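Local coordinates for archaeal flagellar ATP-binding protein FlaH (PDB 4WIA), which probably binds ATP with magnesium as a KaiC-like P-loop ATPase component of the archaellum, the motility filament of archaea, at residues Ser57-Ile71 against Leu85-Ile99. Sequence-based numbering, arbitrary orientation.
Sequences SVTYVSTQLTTLEFI and LLSGALLYIPVYPLI. With SO4 (sulfate ion), chain F.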
loop_
_atom_site.group_PDB
_atom_site.type_symbol
_atom_site.label_atom_id
_atom_site.label_comp_id
_atom_site.label_asym_id
_atom_site.label_seq_id
_atom_site.Cartn_x
_atom_site.Cartn_y
_atom_site.Cartn_z
ATOM N N SER A 57 11.895 4.149 3.179
ATOM C CA SER A 57 12.259 5.035 4.245
ATOM C C SER A 57 12.933 6.251 3.630
ATOM O O SER A 57 13.512 6.142 2.582
ATOM C CB SER A 57 13.203 4.355 5.207
ATOM O OG SER A 57 14.351 3.826 4.535
ATOM N N VAL A 58 12.796 7.410 4.273
ATOM C CA VAL A 58 13.317 8.627 3.760
ATOM C C VAL A 58 14.047 9.397 4.871
ATOM O O VAL A 58 13.552 9.480 5.996
ATOM C CB VAL A 58 12.174 9.498 3.214
ATOM C CG1 VAL A 58 12.703 10.836 2.743
ATOM C CG2 VAL A 58 11.479 8.805 2.060
ATOM N N THR A 59 15.178 10.000 4.523
ATOM C CA THR A 59 15.769 11.043 5.291
ATOM C C THR A 59 15.563 12.363 4.570
ATOM O O THR A 59 15.881 12.481 3.369
ATOM C CB THR A 59 17.286 10.839 5.446
ATOM O OG1 THR A 59 17.510 9.681 6.246
ATOM C CG2 THR A 59 17.960 12.050 6.165
ATOM N N TYR A 60 15.070 13.369 5.291
ATOM C CA TYR A 60 14.880 14.679 4.695
ATOM C C TYR A 60 15.697 15.695 5.479
ATOM O O TYR A 60 15.377 15.957 6.620
ATOM C CB TYR A 60 13.389 15.018 4.684
ATOM C CG TYR A 60 12.973 16.165 3.763
ATOM C CD1 TYR A 60 13.475 17.430 3.924
ATOM C CD2 TYR A 60 12.059 15.963 2.748
ATOM C CE1 TYR A 60 13.127 18.477 3.105
ATOM C CE2 TYR A 60 11.666 17.011 1.918
ATOM C CZ TYR A 60 12.183 18.252 2.088
ATOM O OH TYR A 60 11.831 19.330 1.289
ATOM N N VAL A 61 16.705 16.298 4.840
ATOM C CA VAL A 61 17.548 17.273 5.449
ATOM C C VAL A 61 17.143 18.622 4.873
ATOM O O VAL A 61 17.293 18.843 3.684
ATOM C CB VAL A 61 19.030 17.013 5.119
ATOM C CG1 VAL A 61 19.963 18.041 5.799
ATOM C CG2 VAL A 61 19.432 15.608 5.507
ATOM N N SER A 62 16.667 19.516 5.732
ATOM C CA SER A 62 16.186 20.823 5.348
ATOM C C SER A 62 17.074 21.949 5.956
ATOM O O SER A 62 17.247 22.008 7.149
ATOM C CB SER A 62 14.765 21.034 5.891
ATOM O OG SER A 62 14.299 22.346 5.618
ATOM N N THR A 63 17.507 22.880 5.120
ATOM C CA THR A 63 18.106 24.109 5.563
ATOM C C THR A 63 17.106 25.205 5.838
ATOM O O THR A 63 17.504 26.332 6.052
ATOM C CB THR A 63 19.058 24.630 4.471
ATOM O OG1 THR A 63 18.377 24.730 3.211
ATOM C CG2 THR A 63 20.202 23.663 4.305
ATOM N N GLN A 64 15.799 24.913 5.785
ATOM C CA GLN A 64 14.775 25.978 5.867
ATOM C C GLN A 64 13.704 25.803 6.951
ATOM O O GLN A 64 13.274 26.779 7.511
ATOM C CB GLN A 64 14.102 26.141 4.502
ATOM C CG GLN A 64 15.078 26.565 3.422
ATOM C CD GLN A 64 14.412 26.714 2.075
ATOM O OE1 GLN A 64 13.216 26.528 1.945
ATOM N NE2 GLN A 64 15.202 26.977 1.051
ATOM N N LEU A 65 13.293 24.579 7.244
ATOM C CA LEU A 65 12.190 24.347 8.124
ATOM C C LEU A 65 12.592 23.523 9.332
ATOM O O LEU A 65 13.223 22.454 9.226
ATOM C CB LEU A 65 11.069 23.611 7.371
ATOM C CG LEU A 65 10.518 24.281 6.088
ATOM C CD1 LEU A 65 9.496 23.414 5.419
ATOM C CD2 LEU A 65 9.867 25.659 6.382
ATOM N N THR A 66 12.133 23.990 10.488
ATOM C CA THR A 66 12.187 23.207 11.716
ATOM C C THR A 66 11.233 22.058 11.543
ATOM O O THR A 66 10.464 22.019 10.575
ATOM C CB THR A 66 11.695 23.987 12.940
ATOM O OG1 THR A 66 10.353 24.422 12.706
ATOM C CG2 THR A 66 12.572 25.177 13.244
ATOM N N THR A 67 11.297 21.102 12.466
ATOM C CA THR A 67 10.405 19.945 12.431
ATOM C C THR A 67 8.928 20.407 12.446
ATOM O O THR A 67 8.116 19.983 11.660
ATOM C CB THR A 67 10.737 18.969 13.575
ATOM O OG1 THR A 67 12.118 18.617 13.460
ATOM C CG2 THR A 67 9.950 17.679 13.479
ATOM N N LEU A 68 8.617 21.321 13.320
ATOM C CA LEU A 68 7.270 21.811 13.499
ATOM C C LEU A 68 6.740 22.406 12.174
ATOM O O LEU A 68 5.689 21.992 11.682
ATOM C CB LEU A 68 7.295 22.845 14.605
ATOM C CG LEU A 68 6.109 23.522 15.228
ATOM C CD1 LEU A 68 5.781 24.864 14.595
ATOM C CD2 LEU A 68 4.956 22.556 15.155
ATOM N N GLU A 69 7.520 23.316 11.579
ATOM C CA GLU A 69 7.169 23.942 10.319
ATOM C C GLU A 69 7.007 22.895 9.225
ATOM O O GLU A 69 6.105 22.983 8.425
ATOM C CB GLU A 69 8.204 24.996 9.914
ATOM C CG GLU A 69 8.407 26.145 10.894
ATOM C CD GLU A 69 9.642 27.028 10.553
ATOM O OE1 GLU A 69 9.439 28.253 10.471
ATOM O OE2 GLU A 69 10.819 26.545 10.361
ATOM N N PHE A 70 7.852 21.890 9.215
ATOM C CA PHE A 70 7.757 20.809 8.242
ATOM C C PHE A 70 6.433 20.012 8.408
ATOM O O PHE A 70 5.728 19.720 7.423
ATOM C CB PHE A 70 8.959 19.885 8.354
ATOM C CG PHE A 70 8.985 18.806 7.348
ATOM C CD1 PHE A 70 9.325 19.091 6.029
ATOM C CD2 PHE A 70 8.681 17.494 7.676
ATOM C CE1 PHE A 70 9.354 18.076 5.054
ATOM C CE2 PHE A 70 8.689 16.515 6.701
ATOM C CZ PHE A 70 9.003 16.797 5.399
ATOM N N ILE A 71 6.104 19.659 9.634
ATOM C CA ILE A 71 4.868 18.953 9.841
ATOM C C ILE A 71 3.669 19.789 9.339
ATOM O O ILE A 71 2.772 19.249 8.682
ATOM C CB ILE A 71 4.702 18.582 11.300
ATOM C CG1 ILE A 71 5.684 17.472 11.653
ATOM C CG2 ILE A 71 3.271 18.132 11.607
ATOM C CD1 ILE A 71 5.955 17.423 13.136
ATOM N N LEU A 85 7.119 9.797 11.059
ATOM C CA LEU A 85 8.092 10.350 11.984
ATOM C C LEU A 85 8.216 9.507 13.234
ATOM O O LEU A 85 9.349 9.288 13.733
ATOM C CB LEU A 85 7.765 11.783 12.382
ATOM C CG LEU A 85 8.097 12.874 11.358
ATOM C CD1 LEU A 85 7.413 14.178 11.784
ATOM C CD2 LEU A 85 9.607 13.079 11.158
ATOM N N LEU A 86 7.084 9.071 13.774
ATOM C CA LEU A 86 7.102 8.392 15.068
ATOM C C LEU A 86 7.764 7.057 14.982
ATOM O O LEU A 86 8.332 6.601 15.944
ATOM C CB LEU A 86 5.698 8.239 15.640
ATOM C CG LEU A 86 5.049 9.553 16.112
ATOM C CD1 LEU A 86 3.565 9.394 16.405
ATOM C CD2 LEU A 86 5.746 10.106 17.324
ATOM N N SER A 87 7.724 6.425 13.825
ATOM C CA SER A 87 8.274 5.082 13.672
ATOM C C SER A 87 9.739 5.142 13.264
ATOM O O SER A 87 10.441 4.119 13.258
ATOM C CB SER A 87 7.477 4.295 12.625
ATOM O OG SER A 87 7.647 4.879 11.359
ATOM N N GLY A 88 10.202 6.339 12.913
ATOM C CA GLY A 88 11.490 6.466 12.282
ATOM C C GLY A 88 11.539 6.160 10.789
ATOM O O GLY A 88 12.585 6.339 10.165
ATOM N N ALA A 89 10.419 5.766 10.178
ATOM C CA ALA A 89 10.334 5.673 8.755
ATOM C C ALA A 89 10.768 6.924 8.028
ATOM O O ALA A 89 11.510 6.834 6.999
ATOM C CB ALA A 89 8.948 5.320 8.343
ATOM N N LEU A 90 10.378 8.069 8.553
ATOM C CA LEU A 90 10.898 9.367 8.086
ATOM C C LEU A 90 11.831 9.958 9.152
ATOM O O LEU A 90 11.441 10.124 10.301
ATOM C CB LEU A 90 9.742 10.339 7.832
ATOM C CG LEU A 90 10.088 11.809 7.544
ATOM C CD1 LEU A 90 11.032 11.897 6.364
ATOM C CD2 LEU A 90 8.874 12.703 7.304
ATOM N N LEU A 91 13.090 10.270 8.768
ATOM C CA LEU A 91 14.029 10.912 9.627
ATOM C C LEU A 91 14.200 12.296 9.074
ATOM O O LEU A 91 14.675 12.500 7.942
ATOM C CB LEU A 91 15.377 10.167 9.570
ATOM C CG LEU A 91 16.594 10.779 10.208
ATOM C CD1 LEU A 91 16.388 10.912 11.729
ATOM C CD2 LEU A 91 17.838 9.967 9.882
ATOM N N TYR A 92 13.785 13.271 9.870
ATOM C CA TYR A 92 13.780 14.660 9.466
ATOM C C TYR A 92 14.906 15.415 10.188
ATOM O O TYR A 92 14.983 15.391 11.386
ATOM C CB TYR A 92 12.415 15.316 9.790
ATOM C CG TYR A 92 12.348 16.713 9.262
ATOM C CD1 TYR A 92 12.167 16.939 7.926
ATOM C CD2 TYR A 92 12.605 17.806 10.074
ATOM C CE1 TYR A 92 12.159 18.226 7.410
ATOM C CE2 TYR A 92 12.599 19.116 9.575
ATOM C CZ TYR A 92 12.365 19.302 8.224
ATOM O OH TYR A 92 12.361 20.577 7.704
ATOM N N ILE A 93 15.759 16.111 9.427
ATOM C CA ILE A 93 16.955 16.741 9.963
ATOM C C ILE A 93 16.956 18.239 9.678
ATOM O O ILE A 93 17.325 18.678 8.565
ATOM C CB ILE A 93 18.185 16.152 9.300
ATOM C CG1 ILE A 93 18.178 14.622 9.448
ATOM C CG2 ILE A 93 19.473 16.777 9.918
ATOM C CD1 ILE A 93 18.354 14.131 10.872
ATOM N N PRO A 94 16.527 19.027 10.640
ATOM C CA PRO A 94 16.633 20.465 10.438
ATOM C C PRO A 94 18.077 20.965 10.648
ATOM O O PRO A 94 18.645 20.723 11.709
ATOM C CB PRO A 94 15.675 21.064 11.491
ATOM C CG PRO A 94 15.358 19.952 12.433
ATOM C CD PRO A 94 15.797 18.647 11.856
ATOM N N VAL A 95 18.619 21.700 9.667
ATOM C CA VAL A 95 19.919 22.328 9.827
ATOM C C VAL A 95 19.780 23.690 10.552
ATOM O O VAL A 95 19.728 24.760 9.914
ATOM C CB VAL A 95 20.591 22.485 8.462
ATOM C CG1 VAL A 95 22.017 23.032 8.642
ATOM C CG2 VAL A 95 20.623 21.137 7.749
ATOM N N TYR A 96 19.692 23.647 11.876
ATOM C CA TYR A 96 19.345 24.863 12.688
ATOM C C TYR A 96 20.156 26.104 12.400
ATOM O O TYR A 96 19.608 27.206 12.348
ATOM C CB TYR A 96 19.416 24.568 14.189
ATOM C CG TYR A 96 18.462 23.472 14.596
ATOM C CD1 TYR A 96 17.084 23.685 14.539
ATOM C CD2 TYR A 96 18.929 22.191 14.972
ATOM C CE1 TYR A 96 16.183 22.678 14.863
ATOM C CE2 TYR A 96 18.036 21.176 15.305
ATOM C CZ TYR A 96 16.663 21.431 15.243
ATOM O OH TYR A 96 15.763 20.453 15.585
ATOM N N PRO A 97 21.471 25.945 12.230
ATOM C CA PRO A 97 22.241 27.175 12.043
ATOM C C PRO A 97 21.891 27.926 10.746
ATOM O O PRO A 97 22.046 29.170 10.691
ATOM C CB PRO A 97 23.707 26.693 12.032
ATOM C CG PRO A 97 23.707 25.309 12.599
ATOM C CD PRO A 97 22.331 24.749 12.424
ATOM N N LEU A 98 21.467 27.200 9.710
ATOM C CA LEU A 98 21.056 27.872 8.487
ATOM C C LEU A 98 19.635 28.372 8.593
ATOM O O LEU A 98 19.320 29.377 7.976
ATOM C CB LEU A 98 21.223 27.004 7.243
ATOM C CG LEU A 98 22.702 26.891 6.849
ATOM C CD1 LEU A 98 22.901 25.926 5.696
ATOM C CD2 LEU A 98 23.326 28.231 6.460
ATOM N N ILE A 99 18.784 27.643 9.320
ATOM C CA ILE A 99 17.380 28.019 9.564
ATOM C C ILE A 99 17.348 29.294 10.407
ATOM O O ILE A 99 16.670 30.235 10.085
ATOM C CB ILE A 99 16.646 26.893 10.327
ATOM C CG1 ILE A 99 16.396 25.671 9.403
ATOM C CG2 ILE A 99 15.347 27.399 10.900
ATOM C CD1 ILE A 99 16.186 24.357 10.136
HETATM S S SO4 F . 15.874 27.983 -2.384
HETATM O O1 SO4 F . 15.611 28.191 -3.817
HETATM O O2 SO4 F . 14.755 28.261 -1.431
HETATM O O3 SO4 F . 16.934 29.002 -2.160
HETATM O O4 SO4 F . 16.353 26.588 -2.046
#
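Tyr92 reaches from strand 90-94 beneath helix 67-71 to the carbonyl of Leu65, and so illustrates how the connecting helix of a parallel beta-alpha-beta crossover is packed on its strands in a P-loop NTPase fold. Strands 58-62 and 90-94 run side by side, their axes 4.7 Å apart, and six backbone hydrogen bonds join them, from Val58 N to Ala89 O at one end to Val95 N on Ser62 O at the other. Strand 90-94 is the outermost of the sheet within the chain; strand 58-62 pairs on its other side with strand 123-127.

With CG anti to the backbone N (chi1 -175°), the Tyr92 side chain leaves the sheet on the face shared with Val58, Leu90 and Tyr60. Its CB leads to CG, near Phe70 CD2. The two edges of the ring meet different neighbours: CD1 lies 3.6 Å from Tyr60 O and CE1 sits over the Phe70 ring, while CD2 passes 3.5 Å from Thr67 OG1 and CE2 approaches Leu65 O. The Phe70 and Tyr92 rings form an offset stack, centroids 4.1 Å apart and planes at 23°, and Phe70 CB adds a CH-pi contact over the same tyrosine. Phe70 CE1 in turn lies over a face of Tyr60, completing an aromatic cluster of the three rings; the Tyr60 hydroxyl is hydrogen-bonded to Asp127.

At the end of strand 58-62, Ser62 OG accepts from both Gln64 N and Leu65 N, an ST turn and an ST motif on one oxygen, at the bend that leads to Gln64, which probably contributes to the ATP site. Gln64 NE2 donates to a sulfate that Lys40 of the P-loop also holds. At the far tip of Tyr92, OH donates to Leu65 O at 2.6 Å, arriving above the carbonyl plane although that oxygen lies in the plane of the tyrosine ring.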